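Esterase Rv0045c (Mycobacterium tuberculosis, PDB 6WYN) hydrolyses carboxylic esters, preferring short, straight-chain alkyl esters, and probably takes part in the ester and lipid metabolism of the bacterium. Local coordinates at residues F235-R240 with W246-D251; V65-A70 with A111-G116; T160-A165 with D267-P272; T181-Q186 with T289-R294. All blocks are in the same frame, centred on the assembly; numbering follows the deposited sequence.

Three of the four contacts are partly buried; only interaction 3 is buried throughout. Interaction 1, a two-stranded hairpin outside the main sheet, mixes backbone hydrogen bonds with arginine and aromatic packing. Interaction 2 is a single salt bridge with a bridging water near one edge of the main sheet; it meets interaction 1 where the backbone N of Asp251 probably bonds to the O of Gly116. Interactions 3 and 4 lie across the centre of the chain from interaction 1 and touch through Ile162 and Pro182. Helix 260-268 serves both, leading into the turn of interaction 3 and lending Trp263 to interaction 4. Apolar side chains and a water join interaction 3, whereas interaction 4 adds a serine-carboxylate bond to its packing.

Interaction 1 (F235-R240 with W246-D251); sequences FHNSRR and WVWRYD
The indole of Trp246 carries Arg240 over one face, with CB of Arg240 3.7 Å from the centroid of the six-membered ring and almost exactly on its normal, a CH-pi contact. CG of Arg240 lies anti to the backbone N (chi1 -162°) and the chain then runs extended, which carries it across the indole; NE1 of Trp246 in turn lies over the guanidinium. The Arg249 guanidinium has CB of Arg239 over one face and water 1 at its edge; that water accepts from Arg249 NH2 and donates to the O of Phe235. At the edge of the Trp248 ring, CE3 is 3.4 Å from the O of Asn237. The Asn237 amide, bonded to Gly92 and Asn94, meets the edge of Tyr250, whose side chain is about 7 Å from Gly91, a site of substrate selectivity. Arg239 and Val247 form the hydrogen-bonded pair of this antiparallel hairpin: Arg239 N to Val247 O is 2.9 Å and Val247 N to Arg239 O is 3.0 Å. Beyond it, Arg249 N donates to Asn237 O at 2.8 Å from above the carbonyl plane. Helix 227-237 leads into the hairpin, and helix 211-221 packs against it through Met214, which touches Ser238, Trp246 and Trp248.

Interaction 2 (V65-A70 with A111-G116); sequences VERVQA and AVDLPG
Arg67 leaves its strand with CG anti to the backbone N, then bends at chi3 (-73°), which turns the guanidinium toward Asp113. The aspartate points its CB at the strand, and its CG lies anti to the carbonyl carbon, presenting the carboxylate to the arginine. NH2 of Arg67 and OD2 of Asp113 meet at 2.8 Å in a salt bridge that is also a hydrogen bond. The two side chains cross at about a right angle, yet the guanidinium and carboxylate planes are only 16° apart. The bond is nevertheless bent, with an N-H...O angle of 137°: NH2 reaches OD2 on its syn side but from outside the carboxylate plane. A second link runs through water 3, which accepts from Arg67 NH1 at 3.0 Å and donates to Asp113 OD1 at 2.7 Å, so each carboxylate oxygen is tied to the guanidinium, one directly and one through water. Further bonds fix both groups. Glu45 forms a salt bridge with Arg67 NH1 and Ser74 OG bonds to NH2, while the backbone N atoms of His119 and Ala95 donate to OD2 and OD1 of Asp113. The positive and N-H partners would be expected to favour the ionised carboxylate. Antiparallel strands 65-70 and 73-78 form one edge of the mixed sheet of the alpha/beta hydrolase domain, strand 73-78 lying between 65-70 and strand 109-112, which leads to Asp113. The ion pair thus spans the intervening strand, with helix 130-144 packed against Val68 and Val112.

Interaction 3 (T160-A165 with D267-P272); sequences TAIRLA and DALSAP
Water 4 makes the polar link between Ala165 and Ala271, donating to the O of Ala165 at 3.1 Å and accepting from the N of Ala271 at 3.2 Å. The direct contact is apolar and centres on Leu269, the first residue to leave helical geometry after helix 260-268. Its side chain points toward helix 156-167, which starts just after Ser155, the probable nucleophile, and has CG anti to the carbonyl carbon (chi1 -63°). CD2 of Leu269 meets Ala165 most closely, 3.3 Å from CB of Ala165 and tighter than usual for two carbons. CD1 of Leu269 faces Ile162, 4.0 Å from CG2 of Ile162, and these two side chains cross at about a right angle. CD2 of Leu269 also comes within 3.6 Å of the O of Ile162, so the leucine packs on helix backbone as well as on side chains. Leu175 of strand 174-178 touches both Ala165 and Leu269, closing the group against the central sheet. Ile162 also packs on Leu262, Asp265 and Val266 of helix 260-268. With three buried residues meeting mainly through carbon, the contact is consistent with packing as its main basis; the water supplies the polar link between the segments, while Arg163 pairs with Asp265 of helix 260-268.

Interaction 4 (T181-Q186 with T289-R294); sequences TPSALQ and TAELHR
Ser183 and Glu291 point at each other from two neighbouring helices and meet at their polar ends, Ser183 OG donating to Glu291 OE2 at 2.6 Å. The glutamate reaches across with an extended chain, its CG anti to the backbone N (chi1 175°), and the hydroxyl approaches OE2 from above the carboxylate plane, 38° out of it. CB of Ser183 is also close, 3.3 Å from OE2 of Glu291. Water 5 donates to OE2 of Glu291 at 3.0 Å and accepts from OG1 of Thr181 at 2.7 Å, so OE2 takes bonds from both the serine and the water. Thr181 thereby serves two purposes. At the N-cap of helix 182-200, OG1 of Thr181 accepts from Ala184 N at 3.2 Å, while the methyl CG2 of Thr181 turns to the apolar side and lies 4.2 Å from CD2 of Leu292, the two side chains meeting at a slant. Polar and apolar contacts therefore run side by side. The start of helix 182-200, close after Asp179, probably the acid of the catalytic triad, is thus joined to helix 286-295. Trp263 of helix 260-268 touches Pro182 and Glu291 and forms a weak hydrogen bond with Ser183, and Leu292 packs on Phe299 of strand 299-305.

Interaction 1 (F235-R240 with W246-D251)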
loop_
_atom_site.group_PDB
_atom_site.type_symbol
_atom_site.label_atom_id
_atom_site.label_comp_id
_atom_site.label_asym_id
_atom_site.label_seq_id
_atom_site.Cartn_x
_atom_site.Cartn_y
_atom_site.Cartn_z
ATOM N N PHE A 235 11.592 7.334 8.185
ATOM C CA PHE A 235 12.311 8.203 7.221
ATOM C C PHE A 235 11.454 8.503 5.963
ATOM O O PHE A 235 11.192 9.673 5.628
ATOM C CB PHE A 235 13.605 7.508 6.846
ATOM C CG PHE A 235 14.357 8.209 5.758
ATOM C CD1 PHE A 235 14.774 9.520 5.935
ATOM C CD2 PHE A 235 14.615 7.570 4.559
ATOM C CE1 PHE A 235 15.470 10.173 4.928
ATOM C CE2 PHE A 235 15.304 8.228 3.551
ATOM C CZ PHE A 235 15.734 9.520 3.743
ATOM N N HIS A 236 10.948 7.477 5.291
ATOM C CA HIS A 236 10.144 7.625 4.040
ATOM C C HIS A 236 8.778 8.260 4.331
ATOM O O HIS A 236 8.211 8.907 3.443
ATOM C CB HIS A 236 9.969 6.279 3.352
ATOM C CG HIS A 236 11.240 5.732 2.842
ATOM N ND1 HIS A 236 12.150 6.525 2.191
ATOM C CD2 HIS A 236 11.756 4.480 2.910
ATOM C CE1 HIS A 236 13.151 5.769 1.798
ATOM N NE2 HIS A 236 12.971 4.520 2.271
ATOM N N ASN A 237 8.240 8.051 5.529
ATOM C CA ASN A 237 6.840 8.423 5.824
ATOM C C ASN A 237 6.777 9.781 6.512
ATOM O O ASN A 237 5.667 10.192 6.917
ATOM C CB ASN A 237 6.139 7.369 6.655
ATOM C CG ASN A 237 4.699 7.165 6.261
ATOM O OD1 ASN A 237 4.255 7.593 5.181
ATOM N ND2 ASN A 237 3.966 6.452 7.104
ATOM N N SER A 238 7.909 10.431 6.651
ATOM C CA SER A 238 8.037 11.689 7.418
ATOM C C SER A 238 8.894 12.726 6.661
ATOM O O SER A 238 9.608 12.339 5.718
ATOM C CB SER A 238 8.573 11.393 8.800
ATOM O OG SER A 238 9.964 11.185 8.817
ATOM N N ARG A 239 8.866 13.987 7.101
ATOM C CA ARG A 239 9.808 15.036 6.606
ATOM C C ARG A 239 10.092 16.092 7.675
ATOM O O ARG A 239 9.175 16.368 8.487
ATOM C CB ARG A 239 9.228 15.737 5.378
ATOM C CG ARG A 239 8.005 16.596 5.665
ATOM C CD ARG A 239 7.174 16.784 4.399
ATOM N NE ARG A 239 6.040 17.660 4.628
ATOM C CZ ARG A 239 6.113 18.990 4.799
ATOM N NH1 ARG A 239 5.009 19.684 4.998
ATOM N NH2 ARG A 239 7.275 19.625 4.769
ATOM N N ARG A 240 11.275 16.711 7.599
ATOM C CA ARG A 240 11.708 17.797 8.518
ATOM C C ARG A 240 11.209 19.157 8.005
ATOM O O ARG A 240 11.447 19.454 6.830
ATOM C CB ARG A 240 13.231 17.822 8.658
ATOM C CG ARG A 240 13.689 18.597 9.886
ATOM C CD ARG A 240 15.088 19.166 9.815
ATOM N NE ARG A 240 15.448 19.592 11.161
ATOM C CZ ARG A 240 16.375 19.033 11.943
ATOM N NH1 ARG A 240 17.113 18.019 11.515
ATOM N NH2 ARG A 240 16.574 19.511 13.160
ATOM N N TRP A 246 9.431 17.829 12.902
ATOM C CA TRP A 246 9.069 16.786 11.907
ATOM C C TRP A 246 7.557 16.572 11.841
ATOM O O TRP A 246 6.888 16.727 12.877
ATOM C CB TRP A 246 9.770 15.481 12.238
ATOM C CG TRP A 246 11.244 15.633 12.318
ATOM C CD1 TRP A 246 11.968 16.304 13.262
ATOM C CD2 TRP A 246 12.185 15.120 11.370
ATOM N NE1 TRP A 246 13.308 16.199 12.990
ATOM C CE2 TRP A 246 13.469 15.488 11.830
ATOM C CE3 TRP A 246 12.064 14.370 10.197
ATOM C CZ2 TRP A 246 14.630 15.098 11.159
ATOM C CZ3 TRP A 246 13.207 14.000 9.529
ATOM C CH2 TRP A 246 14.471 14.361 10.000
ATOM N N VAL A 247 7.066 16.160 10.661
ATOM C CA VAL A 247 5.630 15.831 10.409
ATOM C C VAL A 247 5.523 14.547 9.566
ATOM O O VAL A 247 6.529 14.191 8.860
ATOM C CB VAL A 247 4.960 17.041 9.730
ATOM C CG1 VAL A 247 3.528 16.743 9.312
ATOM C CG2 VAL A 247 5.029 18.267 10.650
ATOM N N TRP A 248 4.393 13.853 9.667
ATOM C CA TRP A 248 4.020 12.725 8.771
ATOM C C TRP A 248 3.729 13.265 7.367
ATOM O O TRP A 248 3.113 14.349 7.228
ATOM C CB TRP A 248 2.825 11.925 9.301
ATOM C CG TRP A 248 3.062 11.228 10.618
ATOM C CD1 TRP A 248 2.424 11.481 11.806
ATOM C CD2 TRP A 248 3.969 10.128 10.888
ATOM N NE1 TRP A 248 2.869 10.616 12.775
ATOM C CE2 TRP A 248 3.827 9.791 12.254
ATOM C CE3 TRP A 248 4.880 9.389 10.116
ATOM C CZ2 TRP A 248 4.554 8.758 12.856
ATOM C CZ3 TRP A 248 5.599 8.375 10.712
ATOM C CH2 TRP A 248 5.439 8.064 12.068
ATOM N N ARG A 249 4.085 12.480 6.359
ATOM C CA ARG A 249 3.799 12.788 4.936
ATOM C C ARG A 249 2.319 12.522 4.672
ATOM O O ARG A 249 1.755 13.137 3.717
ATOM C CB ARG A 249 4.725 11.993 4.006
ATOM C CG ARG A 249 6.124 12.558 3.849
ATOM C CD ARG A 249 6.848 11.938 2.638
ATOM N NE ARG A 249 8.233 12.304 2.702
ATOM C CZ ARG A 249 8.739 13.444 2.252
ATOM N NH1 ARG A 249 7.959 14.345 1.675
ATOM N NH2 ARG A 249 10.023 13.672 2.412
ATOM N N TYR A 250 1.660 11.647 5.438
ATOM C CA TYR A 250 0.258 11.303 5.107
ATOM C C TYR A 250 -0.711 12.232 5.855
ATOM O O TYR A 250 -0.419 12.722 6.931
ATOM C CB TYR A 250 -0.121 9.861 5.461
ATOM C CG TYR A 250 0.122 9.458 6.894
ATOM C CD1 TYR A 250 -0.828 9.667 7.893
ATOM C CD2 TYR A 250 1.329 8.898 7.255
ATOM C CE1 TYR A 250 -0.593 9.270 9.209
ATOM C CE2 TYR A 250 1.587 8.492 8.555
ATOM C CZ TYR A 250 0.612 8.661 9.531
ATOM O OH TYR A 250 0.924 8.275 10.798
ATOM N N ASP A 251 -1.864 12.414 5.254
ATOM C CA ASP A 251 -2.987 13.211 5.779
ATOM C C ASP A 251 -3.743 12.251 6.684
ATOM O O ASP A 251 -4.048 11.091 6.208
ATOM C CB ASP A 251 -3.871 13.713 4.635
ATOM C CG ASP A 251 -4.953 14.732 5.029
ATOM O OD1 ASP A 251 -4.934 15.201 6.151
ATOM O OD2 ASP A 251 -5.834 14.963 4.226
HETATM O O HOH W 1 11.152 10.907 3.173
HETATM O O HOH W 2 3.319 16.305 5.339
#

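Interaction 2 (V65-A70 with A111-G116)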
loop_
_atom_site.group_PDB
_atom_site.type_symbol
_atom_site.label_atom_id
_atom_site.label_comp_id
_atom_site.label_asym_id
_atom_site.label_seq_id
_atom_site.Cartn_x
_atom_site.Cartn_y
_atom_site.Cartn_z
ATOM N N VAL A 65 15.595 3.327 -10.276
ATOM C CA VAL A 65 14.289 3.809 -9.762
ATOM C C VAL A 65 14.285 5.338 -9.857
ATOM O O VAL A 65 15.317 5.954 -9.622
ATOM C CB VAL A 65 14.000 3.253 -8.347
ATOM C CG1 VAL A 65 15.135 3.549 -7.372
ATOM C CG2 VAL A 65 12.662 3.770 -7.775
ATOM N N GLU A 66 13.123 5.926 -10.142
ATOM C CA GLU A 66 12.958 7.388 -10.098
ATOM C C GLU A 66 11.520 7.687 -9.699
ATOM O O GLU A 66 10.639 6.820 -9.897
ATOM C CB GLU A 66 13.343 8.001 -11.457
ATOM C CG GLU A 66 12.518 7.522 -12.621
ATOM C CD GLU A 66 12.920 8.137 -13.966
ATOM O OE1 GLU A 66 14.021 8.696 -14.058
ATOM O OE2 GLU A 66 12.140 8.078 -14.903
ATOM N N ARG A 67 11.306 8.861 -9.143
ATOM C CA ARG A 67 9.969 9.375 -8.829
ATOM C C ARG A 67 9.359 9.938 -10.119
ATOM O O ARG A 67 10.069 10.624 -10.910
ATOM C CB ARG A 67 10.051 10.418 -7.718
ATOM C CG ARG A 67 8.688 10.845 -7.225
ATOM C CD ARG A 67 8.751 11.480 -5.866
ATOM N NE ARG A 67 8.998 10.498 -4.798
ATOM C CZ ARG A 67 8.091 9.667 -4.255
ATOM N NH1 ARG A 67 8.454 8.876 -3.253
ATOM N NH2 ARG A 67 6.823 9.669 -4.643
ATOM N N VAL A 68 8.090 9.618 -10.360
ATOM C CA VAL A 68 7.305 10.203 -11.479
ATOM C C VAL A 68 6.054 10.890 -10.900
ATOM O O VAL A 68 5.663 10.620 -9.717
ATOM C CB VAL A 68 6.993 9.182 -12.586
ATOM C CG1 VAL A 68 8.248 8.619 -13.239
ATOM C CG2 VAL A 68 6.128 8.039 -12.095
ATOM N N GLN A 69 5.467 11.804 -11.682
ATOM C CA GLN A 69 4.245 12.521 -11.250
ATOM C C GLN A 69 3.379 12.796 -12.473
ATOM O O GLN A 69 3.938 13.174 -13.561
ATOM C CB GLN A 69 4.621 13.772 -10.486
ATOM C CG GLN A 69 3.399 14.577 -10.021
ATOM C CD GLN A 69 3.763 15.926 -9.469
ATOM O OE1 GLN A 69 4.926 16.207 -9.275
ATOM N NE2 GLN A 69 2.796 16.826 -9.326
ATOM N N ALA A 70 2.065 12.617 -12.316
ATOM C CA ALA A 70 1.072 13.156 -13.268
ATOM C C ALA A 70 -0.010 13.828 -12.452
ATOM O O ALA A 70 -0.855 13.096 -11.886
ATOM C CB ALA A 70 0.504 12.102 -14.161
ATOM N N ALA A 111 5.109 1.740 -8.103
ATOM C CA ALA A 111 4.571 1.833 -6.738
ATOM C C ALA A 111 3.993 3.240 -6.558
ATOM O O ALA A 111 4.724 4.227 -6.525
ATOM C CB ALA A 111 5.640 1.471 -5.737
ATOM N N VAL A 112 2.676 3.269 -6.472
ATOM C CA VAL A 112 2.005 4.582 -6.480
ATOM C C VAL A 112 1.757 5.130 -5.087
ATOM O O VAL A 112 1.478 4.343 -4.210
ATOM C CB VAL A 112 0.666 4.461 -7.224
ATOM C CG1 VAL A 112 -0.005 5.797 -7.320
ATOM C CG2 VAL A 112 0.837 3.855 -8.605
ATOM N N ASP A 113 1.910 6.440 -4.925
ATOM C CA ASP A 113 1.445 7.123 -3.693
ATOM C C ASP A 113 -0.055 7.408 -3.853
ATOM O O ASP A 113 -0.420 8.091 -4.795
ATOM C CB ASP A 113 2.202 8.415 -3.402
ATOM C CG ASP A 113 3.649 8.263 -2.932
ATOM O OD1 ASP A 113 3.945 7.248 -2.256
ATOM O OD2 ASP A 113 4.489 9.178 -3.230
ATOM N N LEU A 114 -0.894 6.801 -3.015
ATOM C CA LEU A 114 -2.334 7.051 -3.001
ATOM C C LEU A 114 -2.542 8.534 -2.677
ATOM O O LEU A 114 -1.776 9.126 -1.948
ATOM C CB LEU A 114 -3.029 6.163 -1.964
ATOM C CG LEU A 114 -3.055 4.656 -2.243
ATOM C CD1 LEU A 114 -3.824 4.009 -1.130
ATOM C CD2 LEU A 114 -3.641 4.303 -3.617
ATOM N N PRO A 115 -3.643 9.151 -3.154
ATOM C CA PRO A 115 -4.038 10.473 -2.679
ATOM C C PRO A 115 -3.889 10.539 -1.165
ATOM O O PRO A 115 -4.201 9.584 -0.405
ATOM C CB PRO A 115 -5.481 10.585 -3.154
ATOM C CG PRO A 115 -5.492 9.778 -4.394
ATOM C CD PRO A 115 -4.564 8.599 -4.147
ATOM N N GLY A 116 -3.386 11.655 -0.707
ATOM C CA GLY A 116 -3.243 11.932 0.718
ATOM C C GLY A 116 -2.019 11.309 1.332
ATOM O O GLY A 116 -1.903 11.348 2.550
HETATM O O HOH W 3 6.557 7.444 -1.491
#

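Interaction 3 (T160-A165 with D267-P272)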
loop_
_atom_site.group_PDB
_atom_site.type_symbol
_atom_site.label_atom_id
_atom_site.label_comp_id
_atom_site.label_asym_id
_atom_site.label_seq_id
_atom_site.Cartn_x
_atom_site.Cartn_y
_atom_site.Cartn_z
ATOM N N THR A 160 -8.735 -0.215 -3.502
ATOM C CA THR A 160 -8.498 0.690 -4.664
ATOM C C THR A 160 -8.325 -0.174 -5.909
ATOM O O THR A 160 -8.932 0.125 -6.934
ATOM C CB THR A 160 -7.347 1.667 -4.398
ATOM O OG1 THR A 160 -7.726 2.373 -3.220
ATOM C CG2 THR A 160 -7.128 2.636 -5.534
ATOM N N ALA A 161 -7.575 -1.268 -5.795
ATOM C CA ALA A 161 -7.314 -2.182 -6.914
ATOM C C ALA A 161 -8.613 -2.814 -7.388
ATOM O O ALA A 161 -8.775 -2.969 -8.595
ATOM C CB ALA A 161 -6.319 -3.240 -6.542
ATOM N N ILE A 162 -9.474 -3.218 -6.474
ATOM C CA ILE A 162 -10.769 -3.809 -6.863
ATOM C C ILE A 162 -11.519 -2.789 -7.730
ATOM O O ILE A 162 -11.972 -3.172 -8.791
ATOM C CB ILE A 162 -11.584 -4.225 -5.629
ATOM C CG1 ILE A 162 -10.986 -5.475 -4.992
ATOM C CG2 ILE A 162 -13.043 -4.437 -6.042
ATOM C CD1 ILE A 162 -11.518 -5.778 -3.621
ATOM N N ARG A 163 -11.641 -1.549 -7.269
ATOM C CA ARG A 163 -12.394 -0.509 -8.006
ATOM C C ARG A 163 -11.740 -0.274 -9.374
ATOM O O ARG A 163 -12.459 -0.321 -10.412
ATOM C CB ARG A 163 -12.545 0.755 -7.176
ATOM C CG ARG A 163 -13.492 1.749 -7.844
ATOM C CD ARG A 163 -14.752 1.162 -8.504
ATOM N NE ARG A 163 -15.495 2.162 -9.253
ATOM C CZ ARG A 163 -16.599 1.940 -9.972
ATOM N NH1 ARG A 163 -17.174 2.946 -10.616
ATOM N NH2 ARG A 163 -17.129 0.730 -10.049
ATOM N N LEU A 164 -10.410 -0.195 -9.437
ATOM C CA LEU A 164 -9.714 -0.088 -10.743
ATOM C C LEU A 164 -10.090 -1.258 -11.652
ATOM O O LEU A 164 -10.346 -1.032 -12.860
ATOM C CB LEU A 164 -8.202 -0.049 -10.542
ATOM C CG LEU A 164 -7.661 1.263 -9.994
ATOM C CD1 LEU A 164 -6.215 1.092 -9.528
ATOM C CD2 LEU A 164 -7.746 2.364 -11.068
ATOM N N ALA A 165 -10.039 -2.492 -11.156
ATOM C CA ALA A 165 -10.304 -3.696 -11.988
ATOM C C ALA A 165 -11.710 -3.607 -12.597
ATOM O O ALA A 165 -11.929 -4.146 -13.688
ATOM C CB ALA A 165 -10.175 -4.949 -11.155
ATOM N N ASP A 267 -18.431 -8.706 -7.678
ATOM C CA ASP A 267 -19.362 -9.584 -8.436
ATOM C C ASP A 267 -19.113 -9.437 -9.938
ATOM O O ASP A 267 -19.161 -10.483 -10.629
ATOM C CB ASP A 267 -20.834 -9.275 -8.154
ATOM C CG ASP A 267 -21.291 -9.637 -6.760
ATOM O OD1 ASP A 267 -20.587 -10.391 -6.122
ATOM O OD2 ASP A 267 -22.314 -9.099 -6.307
ATOM N N ALA A 268 -18.771 -8.233 -10.416
ATOM C CA ALA A 268 -18.613 -7.922 -11.859
ATOM C C ALA A 268 -17.192 -8.181 -12.385
ATOM O O ALA A 268 -17.088 -8.471 -13.573
ATOM C CB ALA A 268 -19.010 -6.488 -12.115
ATOM N N LEU A 269 -16.130 -8.005 -11.590
ATOM C CA LEU A 269 -14.704 -8.134 -12.058
ATOM C C LEU A 269 -14.543 -9.460 -12.775
ATOM O O LEU A 269 -14.979 -10.441 -12.155
ATOM C CB LEU A 269 -13.728 -8.268 -10.874
ATOM C CG LEU A 269 -13.668 -7.079 -9.953
ATOM C CD1 LEU A 269 -12.669 -7.306 -8.859
ATOM C CD2 LEU A 269 -13.357 -5.851 -10.774
ATOM N N SER A 270 -13.766 -9.539 -13.851
ATOM C CA SER A 270 -13.271 -10.858 -14.341
ATOM C C SER A 270 -11.817 -11.122 -13.901
ATOM O O SER A 270 -11.387 -12.249 -13.981
ATOM C CB SER A 270 -13.414 -10.991 -15.830
ATOM O OG SER A 270 -12.737 -9.920 -16.439
ATOM N N ALA A 271 -11.056 -10.142 -13.432
ATOM C CA ALA A 271 -9.667 -10.417 -12.988
ATOM C C ALA A 271 -9.671 -11.456 -11.862
ATOM O O ALA A 271 -10.378 -11.295 -10.881
ATOM C CB ALA A 271 -9.045 -9.136 -12.520
ATOM N N PRO A 272 -8.896 -12.545 -11.951
ATOM C CA PRO A 272 -8.678 -13.428 -10.809
ATOM C C PRO A 272 -8.122 -12.687 -9.591
ATOM O O PRO A 272 -7.361 -11.744 -9.735
ATOM C CB PRO A 272 -7.645 -14.443 -11.335
ATOM C CG PRO A 272 -7.918 -14.460 -12.841
ATOM C CD PRO A 272 -8.187 -13.001 -13.147
HETATM O O HOH W 4 -11.509 -7.138 -14.310
#

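Interaction 4 (T181-Q186 with T289-R294)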
loop_
_atom_site.group_PDB
_atom_site.type_symbol
_atom_site.label_atom_id
_atom_site.label_comp_id
_atom_site.label_asym_id
_atom_site.label_seq_id
_atom_site.Cartn_x
_atom_site.Cartn_y
_atom_site.Cartn_z
ATOM N N THR A 181 -10.296 -7.470 2.689
ATOM C CA THR A 181 -11.500 -7.648 1.830
ATOM C C THR A 181 -12.378 -6.408 2.054
ATOM O O THR A 181 -12.182 -5.685 3.023
ATOM C CB THR A 181 -12.269 -8.936 2.174
ATOM O OG1 THR A 181 -13.015 -8.647 3.362
ATOM C CG2 THR A 181 -11.379 -10.142 2.419
ATOM N N PRO A 182 -13.414 -6.152 1.231
ATOM C CA PRO A 182 -14.322 -5.034 1.504
ATOM C C PRO A 182 -14.869 -5.078 2.931
ATOM O O PRO A 182 -14.776 -4.085 3.653
ATOM C CB PRO A 182 -15.402 -5.241 0.469
ATOM C CG PRO A 182 -14.632 -5.838 -0.675
ATOM C CD PRO A 182 -13.749 -6.875 -0.009
ATOM N N SER A 183 -15.352 -6.252 3.368
ATOM C CA SER A 183 -15.935 -6.406 4.729
ATOM C C SER A 183 -14.894 -6.075 5.802
ATOM O O SER A 183 -15.235 -5.431 6.811
ATOM C CB SER A 183 -16.531 -7.784 4.914
ATOM O OG SER A 183 -17.507 -8.026 3.911
ATOM N N ALA A 184 -13.647 -6.523 5.630
ATOM C CA ALA A 184 -12.612 -6.367 6.673
ATOM C C ALA A 184 -12.288 -4.885 6.862
ATOM O O ALA A 184 -12.172 -4.408 8.014
ATOM C CB ALA A 184 -11.392 -7.175 6.286
ATOM N N LEU A 185 -12.114 -4.141 5.785
ATOM C CA LEU A 185 -11.793 -2.700 5.953
ATOM C C LEU A 185 -13.037 -1.963 6.485
ATOM O O LEU A 185 -12.867 -1.076 7.282
ATOM C CB LEU A 185 -11.300 -2.092 4.629
ATOM C CG LEU A 185 -10.654 -0.706 4.773
ATOM C CD1 LEU A 185 -9.711 -0.629 5.947
ATOM C CD2 LEU A 185 -9.881 -0.328 3.509
ATOM N N GLN A 186 -14.236 -2.311 6.053
ATOM C CA GLN A 186 -15.486 -1.717 6.619
ATOM C C GLN A 186 -15.475 -1.877 8.146
ATOM O O GLN A 186 -15.726 -0.906 8.868
ATOM C CB GLN A 186 -16.714 -2.384 6.004
ATOM C CG GLN A 186 -18.034 -1.703 6.361
ATOM C CD GLN A 186 -19.142 -2.203 5.463
ATOM O OE1 GLN A 186 -19.300 -3.398 5.225
ATOM N NE2 GLN A 186 -19.914 -1.284 4.934
ATOM N N THR A 289 -12.854 -14.437 4.213
ATOM C CA THR A 289 -12.205 -15.145 3.093
ATOM C C THR A 289 -13.245 -15.936 2.337
ATOM O O THR A 289 -13.244 -15.911 1.094
ATOM C CB THR A 289 -11.069 -16.057 3.570
ATOM O OG1 THR A 289 -10.192 -15.328 4.418
ATOM C CG2 THR A 289 -10.341 -16.625 2.385
ATOM N N ALA A 290 -14.138 -16.631 3.051
ATOM C CA ALA A 290 -15.218 -17.382 2.380
ATOM C C ALA A 290 -16.128 -16.428 1.601
ATOM O O ALA A 290 -16.599 -16.800 0.507
ATOM C CB ALA A 290 -16.000 -18.184 3.413
ATOM N N GLU A 291 -16.457 -15.280 2.163
ATOM C CA GLU A 291 -17.344 -14.282 1.471
ATOM C C GLU A 291 -16.665 -13.849 0.170
ATOM O O GLU A 291 -17.287 -13.823 -0.911
ATOM C CB GLU A 291 -17.644 -13.121 2.433
ATOM C CG GLU A 291 -18.436 -11.972 1.805
ATOM C CD GLU A 291 -18.656 -10.792 2.716
ATOM O OE1 GLU A 291 -19.750 -10.158 2.592
ATOM O OE2 GLU A 291 -17.791 -10.545 3.608
ATOM N N LEU A 292 -15.367 -13.622 0.226
ATOM C CA LEU A 292 -14.618 -13.211 -0.983
ATOM C C LEU A 292 -14.651 -14.339 -2.012
ATOM O O LEU A 292 -14.892 -14.064 -3.222
ATOM C CB LEU A 292 -13.193 -12.852 -0.587
ATOM C CG LEU A 292 -12.279 -12.452 -1.731
ATOM C CD1 LEU A 292 -12.848 -11.274 -2.488
ATOM C CD2 LEU A 292 -10.907 -12.128 -1.196
ATOM N N HIS A 293 -14.499 -15.589 -1.576
ATOM C CA HIS A 293 -14.540 -16.745 -2.500
ATOM C C HIS A 293 -15.909 -16.788 -3.187
ATOM O O HIS A 293 -15.955 -17.001 -4.394
ATOM C CB HIS A 293 -14.229 -18.092 -1.796
ATOM C CG HIS A 293 -14.563 -19.217 -2.714
ATOM N ND1 HIS A 293 -15.790 -19.870 -2.662
ATOM C CD2 HIS A 293 -13.926 -19.684 -3.809
ATOM C CE1 HIS A 293 -15.872 -20.718 -3.671
ATOM N NE2 HIS A 293 -14.729 -20.625 -4.390
ATOM N N ARG A 294 -16.983 -16.628 -2.426
ATOM C CA ARG A 294 -18.363 -16.799 -2.959
ATOM C C ARG A 294 -18.682 -15.689 -3.971
ATOM O O ARG A 294 -19.280 -16.004 -5.011
ATOM C CB ARG A 294 -19.365 -16.834 -1.802
ATOM C CG ARG A 294 -19.347 -18.152 -1.031
ATOM C CD ARG A 294 -20.582 -18.378 -0.150
ATOM N NE ARG A 294 -20.717 -17.222 0.723
ATOM C CZ ARG A 294 -20.137 -17.098 1.915
ATOM N NH1 ARG A 294 -19.435 -18.116 2.404
ATOM N NH2 ARG A 294 -20.277 -15.970 2.606
HETATM O O HOH W 5 -14.903 -10.517 2.972
#